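Local coordinates for protein precorrin-2 dehydrogenase (Bacillus megaterium, PDB 3DFZ) that catalyses the NAD+-dependent dehydrogenation of precorrin-2 to sirohydrochlorin, a precursor of both siroheme and, by the anaerobic route, adenosylcobalamin, at residues 29-43 with 88-100. Sequence-based numbering, arbitrary orientation.
With GOL (glycerol), chain I.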
loop_
_atom_site.group_PDB
_atom_site.type_symbol
_atom_site.label_atom_id
_atom_site.label_comp_id
_atom_site.label_asym_id
_atom_site.label_seq_id
_atom_site.Cartn_x
_atom_site.Cartn_y
_atom_site.Cartn_z
ATOM N N LEU B 29 3.280 -7.665 -9.614
ATOM C CA LEU B 29 3.277 -7.439 -11.064
ATOM C C LEU B 29 4.086 -8.459 -11.897
ATOM O O LEU B 29 4.127 -8.332 -13.110
ATOM C CB LEU B 29 3.808 -6.034 -11.367
ATOM C CG LEU B 29 3.108 -4.784 -10.811
ATOM C CD1 LEU B 29 3.888 -3.516 -11.181
ATOM C CD2 LEU B 29 1.653 -4.699 -11.265
ATOM N N LYS B 30 4.742 -9.436 -11.269
ATOM C CA LYS B 30 5.452 -10.502 -12.004
ATOM C C LYS B 30 4.595 -11.193 -13.085
ATOM O O LYS B 30 3.565 -11.796 -12.775
ATOM C CB LYS B 30 5.960 -11.549 -11.026
ATOM C CG LYS B 30 6.705 -12.712 -11.652
ATOM C CD LYS B 30 7.171 -13.644 -10.564
ATOM C CE LYS B 30 7.531 -15.033 -11.084
ATOM N NZ LYS B 30 8.945 -15.107 -11.587
ATOM N N GLY B 31 5.007 -11.097 -14.346
ATOM C CA GLY B 31 4.242 -11.725 -15.424
ATOM C C GLY B 31 2.875 -11.077 -15.680
ATOM O O GLY B 31 1.967 -11.724 -16.204
ATOM N N ARG B 32 2.730 -9.806 -15.315
ATOM C CA ARG B 32 1.559 -9.002 -15.691
ATOM C C ARG B 32 1.981 -7.888 -16.630
ATOM O O ARG B 32 3.067 -7.326 -16.488
ATOM C CB ARG B 32 0.914 -8.345 -14.470
ATOM C CG ARG B 32 0.697 -9.263 -13.328
ATOM C CD ARG B 32 -0.455 -10.184 -13.627
ATOM N NE ARG B 32 -0.764 -10.999 -12.459
ATOM C CZ ARG B 32 -1.969 -11.502 -12.189
ATOM N NH1 ARG B 32 -2.999 -11.261 -13.007
ATOM N NH2 ARG B 32 -2.136 -12.244 -11.099
ATOM N N SER B 33 1.087 -7.550 -17.548
ATOM C CA SER B 33 1.285 -6.424 -18.427
ATOM C C SER B 33 1.099 -5.095 -17.695
ATOM O O SER B 33 0.103 -4.921 -16.963
ATOM C CB SER B 33 0.308 -6.503 -19.595
ATOM O OG SER B 33 -1.026 -6.355 -19.156
ATOM N N VAL B 34 2.046 -4.171 -17.925
ATOM C CA VAL B 34 2.019 -2.805 -17.368
ATOM C C VAL B 34 2.172 -1.734 -18.461
ATOM O O VAL B 34 3.182 -1.705 -19.169
ATOM C CB VAL B 34 3.127 -2.595 -16.297
ATOM C CG1 VAL B 34 3.263 -1.129 -15.911
ATOM C CG2 VAL B 34 2.858 -3.469 -15.057
ATOM N N LEU B 35 1.185 -0.841 -18.576
ATOM C CA LEU B 35 1.271 0.272 -19.519
ATOM C C LEU B 35 1.596 1.580 -18.817
ATOM O O LEU B 35 0.866 2.024 -17.940
ATOM C CB LEU B 35 -0.023 0.403 -20.340
ATOM C CG LEU B 35 -0.099 1.515 -21.407
ATOM C CD1 LEU B 35 0.786 1.231 -22.628
ATOM C CD2 LEU B 35 -1.538 1.749 -21.811
ATOM N N VAL B 36 2.713 2.183 -19.196
ATOM C CA VAL B 36 3.033 3.529 -18.761
ATOM C C VAL B 36 2.739 4.489 -19.919
ATOM O O VAL B 36 3.401 4.458 -20.972
ATOM C CB VAL B 36 4.491 3.658 -18.270
ATOM C CG1 VAL B 36 4.779 5.089 -17.788
ATOM C CG2 VAL B 36 4.791 2.633 -17.157
ATOM N N VAL B 37 1.703 5.302 -19.718
ATOM C CA VAL B 37 1.356 6.370 -20.621
ATOM C C VAL B 37 2.119 7.612 -20.191
ATOM O O VAL B 37 1.898 8.138 -19.090
ATOM C CB VAL B 37 -0.145 6.668 -20.601
ATOM C CG1 VAL B 37 -0.447 7.895 -21.452
ATOM C CG2 VAL B 37 -0.931 5.474 -21.077
ATOM N N GLY B 38 3.005 8.068 -21.082
ATOM C CA GLY B 38 3.912 9.190 -20.832
ATOM C C GLY B 38 5.352 8.728 -20.820
ATOM O O GLY B 38 5.626 7.536 -20.623
ATOM N N GLY B 39 6.279 9.666 -21.010
ATOM C CA GLY B 39 7.706 9.354 -21.061
ATOM C C GLY B 39 8.641 10.444 -20.556
ATOM O O GLY B 39 9.792 10.534 -20.990
ATOM N N GLY B 40 8.158 11.264 -19.619
ATOM C CA GLY B 40 8.942 12.373 -19.076
ATOM C C GLY B 40 9.636 12.005 -17.779
ATOM O O GLY B 40 10.204 10.913 -17.653
ATOM N N THR B 41 9.579 12.924 -16.816
ATOM C CA THR B 41 10.203 12.777 -15.494
ATOM C C THR B 41 9.339 11.935 -14.551
ATOM O O THR B 41 9.850 11.051 -13.861
ATOM C CB THR B 41 10.466 14.171 -14.907
ATOM O OG1 THR B 41 11.414 14.841 -15.746
ATOM C CG2 THR B 41 11.002 14.101 -13.481
ATOM N N ILE B 42 8.035 12.208 -14.536
ATOM C CA ILE B 42 7.091 11.435 -13.738
ATOM C C ILE B 42 6.994 9.944 -14.186
ATOM O O ILE B 42 6.971 9.055 -13.337
ATOM C CB ILE B 42 5.670 12.104 -13.673
ATOM C CG1 ILE B 42 5.789 13.633 -13.546
ATOM C CG2 ILE B 42 4.837 11.527 -12.506
ATOM C CD1 ILE B 42 4.483 14.395 -13.852
ATOM N N ALA B 43 6.932 9.689 -15.497
ATOM C CA ALA B 43 6.908 8.313 -16.037
ATOM C C ALA B 43 8.170 7.535 -15.666
ATOM O O ALA B 43 8.093 6.378 -15.250
ATOM C CB ALA B 43 6.693 8.318 -17.546
ATOM N N ASP B 88 -4.161 0.522 -27.110
ATOM C CA ASP B 88 -3.136 0.385 -26.066
ATOM C C ASP B 88 -3.663 0.047 -24.676
ATOM O O ASP B 88 -2.878 -0.287 -23.799
ATOM C CB ASP B 88 -2.270 1.651 -26.002
ATOM C CG ASP B 88 -1.466 1.866 -27.262
ATOM O OD1 ASP B 88 -1.183 0.861 -27.939
ATOM O OD2 ASP B 88 -1.107 3.020 -27.578
ATOM N N LEU B 89 -4.977 0.107 -24.485
ATOM C CA LEU B 89 -5.563 0.048 -23.147
ATOM C C LEU B 89 -6.409 -1.197 -22.929
ATOM O O LEU B 89 -7.047 -1.334 -21.881
ATOM C CB LEU B 89 -6.420 1.294 -22.884
ATOM C CG LEU B 89 -5.928 2.662 -23.377
ATOM C CD1 LEU B 89 -7.104 3.624 -23.474
ATOM C CD2 LEU B 89 -4.810 3.240 -22.504
ATOM N N LEU B 90 -6.381 -2.118 -23.892
ATOM C CA LEU B 90 -7.323 -3.238 -23.920
ATOM C C LEU B 90 -6.989 -4.417 -23.004
ATOM O O LEU B 90 -7.862 -4.906 -22.273
ATOM C CB LEU B 90 -7.533 -3.727 -25.358
ATOM C CG LEU B 90 -8.416 -2.888 -26.281
ATOM C CD1 LEU B 90 -8.524 -3.543 -27.652
ATOM C CD2 LEU B 90 -9.795 -2.720 -25.668
ATOM N N ASN B 91 -5.747 -4.891 -23.060
ATOM C CA ASN B 91 -5.358 -6.079 -22.312
ATOM C C ASN B 91 -4.220 -5.761 -21.357
ATOM O O ASN B 91 -3.201 -6.466 -21.331
ATOM C CB ASN B 91 -4.943 -7.201 -23.273
ATOM C CG ASN B 91 -6.090 -8.153 -23.619
ATOM O OD1 ASN B 91 -6.405 -9.064 -22.846
ATOM N ND2 ASN B 91 -6.694 -7.967 -24.807
ATOM N N VAL B 92 -4.401 -4.686 -20.584
ATOM C CA VAL B 92 -3.377 -4.180 -19.663
ATOM C C VAL B 92 -3.863 -4.297 -18.225
ATOM O O VAL B 92 -4.902 -3.720 -17.850
ATOM C CB VAL B 92 -2.984 -2.709 -19.963
ATOM C CG1 VAL B 92 -1.639 -2.386 -19.355
ATOM C CG2 VAL B 92 -2.941 -2.444 -21.444
ATOM N N PHE B 93 -3.123 -5.060 -17.429
ATOM C CA PHE B 93 -3.395 -5.204 -16.005
ATOM C C PHE B 93 -3.264 -3.890 -15.191
ATOM O O PHE B 93 -4.188 -3.524 -14.464
ATOM C CB PHE B 93 -2.479 -6.284 -15.444
ATOM C CG PHE B 93 -2.617 -6.504 -13.960
ATOM C CD1 PHE B 93 -3.729 -7.174 -13.437
ATOM C CD2 PHE B 93 -1.599 -6.093 -13.081
ATOM C CE1 PHE B 93 -3.844 -7.412 -12.065
ATOM C CE2 PHE B 93 -1.709 -6.321 -11.699
ATOM C CZ PHE B 93 -2.837 -6.986 -11.194
ATOM N N PHE B 94 -2.125 -3.198 -15.306
ATOM C CA PHE B 94 -1.870 -1.976 -14.535
ATOM C C PHE B 94 -1.482 -0.832 -15.453
ATOM O O PHE B 94 -0.513 -0.934 -16.207
ATOM C CB PHE B 94 -0.757 -2.215 -13.506
ATOM C CG PHE B 94 -0.447 -1.024 -12.607
ATOM C CD1 PHE B 94 0.868 -0.740 -12.264
ATOM C CD2 PHE B 94 -1.466 -0.231 -12.063
ATOM C CE1 PHE B 94 1.168 0.325 -11.418
ATOM C CE2 PHE B 94 -1.179 0.838 -11.231
ATOM C CZ PHE B 94 0.144 1.110 -10.895
ATOM N N ILE B 95 -2.240 0.255 -15.374
ATOM C CA ILE B 95 -1.983 1.448 -16.178
ATOM C C ILE B 95 -1.490 2.575 -15.293
ATOM O O ILE B 95 -2.145 2.929 -14.310
ATOM C CB ILE B 95 -3.270 1.877 -16.946
ATOM C CG1 ILE B 95 -3.594 0.849 -18.031
ATOM C CG2 ILE B 95 -3.134 3.262 -17.565
ATOM C CD1 ILE B 95 -4.803 1.216 -18.904
ATOM N N VAL B 96 -0.335 3.130 -15.636
ATOM C CA VAL B 96 0.160 4.339 -15.004
ATOM C C VAL B 96 0.018 5.468 -16.029
ATOM O O VAL B 96 0.522 5.352 -17.157
ATOM C CB VAL B 96 1.664 4.207 -14.562
ATOM C CG1 VAL B 96 2.161 5.510 -13.908
ATOM C CG2 VAL B 96 1.881 3.044 -13.597
ATOM N N VAL B 97 -0.693 6.541 -15.659
ATOM C CA VAL B 97 -0.802 7.741 -16.499
ATOM C C VAL B 97 0.157 8.781 -15.914
ATOM O O VAL B 97 -0.002 9.220 -14.787
ATOM C CB VAL B 97 -2.252 8.266 -16.584
ATOM C CG1 VAL B 97 -2.349 9.463 -17.505
ATOM C CG2 VAL B 97 -3.184 7.174 -17.068
ATOM N N ALA B 98 1.191 9.123 -16.665
ATOM C CA ALA B 98 2.233 10.021 -16.184
ATOM C C ALA B 98 2.654 10.950 -17.314
ATOM O O ALA B 98 3.848 11.128 -17.581
ATOM C CB ALA B 98 3.419 9.232 -15.672
ATOM N N THR B 99 1.655 11.534 -17.976
ATOM C CA THR B 99 1.874 12.507 -19.041
ATOM C C THR B 99 1.644 13.963 -18.541
ATOM O O THR B 99 1.656 14.222 -17.318
ATOM C CB THR B 99 1.017 12.138 -20.295
ATOM O OG1 THR B 99 1.254 13.066 -21.357
ATOM C CG2 THR B 99 -0.452 12.118 -19.975
ATOM N N ASN B 100 1.474 14.894 -19.491
ATOM C CA ASN B 100 1.129 16.303 -19.235
ATOM C C ASN B 100 0.014 16.858 -20.146
ATOM O O ASN B 100 -0.572 17.905 -19.852
ATOM C CB ASN B 100 2.380 17.192 -19.281
ATOM C CG ASN B 100 3.130 17.230 -17.935
ATOM O OD1 ASN B 100 2.506 17.208 -16.859
ATOM N ND2 ASN B 100 4.468 17.297 -17.991
HETATM C C1 GOL I . -1.267 -10.161 -18.717
HETATM O O1 GOL I . -1.213 -9.554 -17.445
HETATM C C2 GOL I . -2.499 -9.732 -19.508
HETATM O O2 GOL I . -3.117 -8.606 -18.906
HETATM C C3 GOL I . -3.480 -10.908 -19.635
HETATM O O3 GOL I . -3.169 -11.733 -20.755
HETATM O O HOH W 1 6.138 12.040 -17.492
#
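R32 lies over one face of the F93 ring: its chain bends at chi2 (-74°) so that CD stands 4.2 Å from the ring centroid in a CH-pi contact, and the guanidinium continues above the same ring as a cation-pi partner, its plane turned 28° from that of the ring. L29 meets F93 differently, bringing CD2 to the edge at CE2, 3.8 Å away, and resting the same methyl against CB of F94. Next to this cluster, S33 holds the loop that leads into strand 94-97. With chi1 at 66° its OG lies between the backbone N and carbonyl carbon, where it accepts from F93 N (3.0 Å) and donates to a lone pair of N91 O. A glycerol, probably from the crystallisation liquor, bridges S33 N and N91 O. From here strands 33-37 and 94-97 run parallel, L35 and V37 each giving N-H and C=O to the ladder. V34 and F94 point the same way on one face, along with V36 and V96; L35 and I95 lie on the other. There L35 sets CD2 against both D88 O and L89 CD2, while V92 CG1 presses tightly on L35 CB (3.4 Å). Beyond the ladder, the A98 methyl sits against A43 N (3.5 Å) and CG2 of I42. The glycine-rich turn from G38 into helix 41-50 is consistent with a Rossmann-type dinucleotide-binding motif, and T41 and I42 probably bind NAD+. The guanidinium of R32 also donates to N114 O of the second subunit. Strands 33-37 and 94-97 are neighbours inside the parallel sheet, flanked by 56-60 and 117-120; helix 41-50 covers V34 and V36, and helix 102-108 packs on V37 and V97.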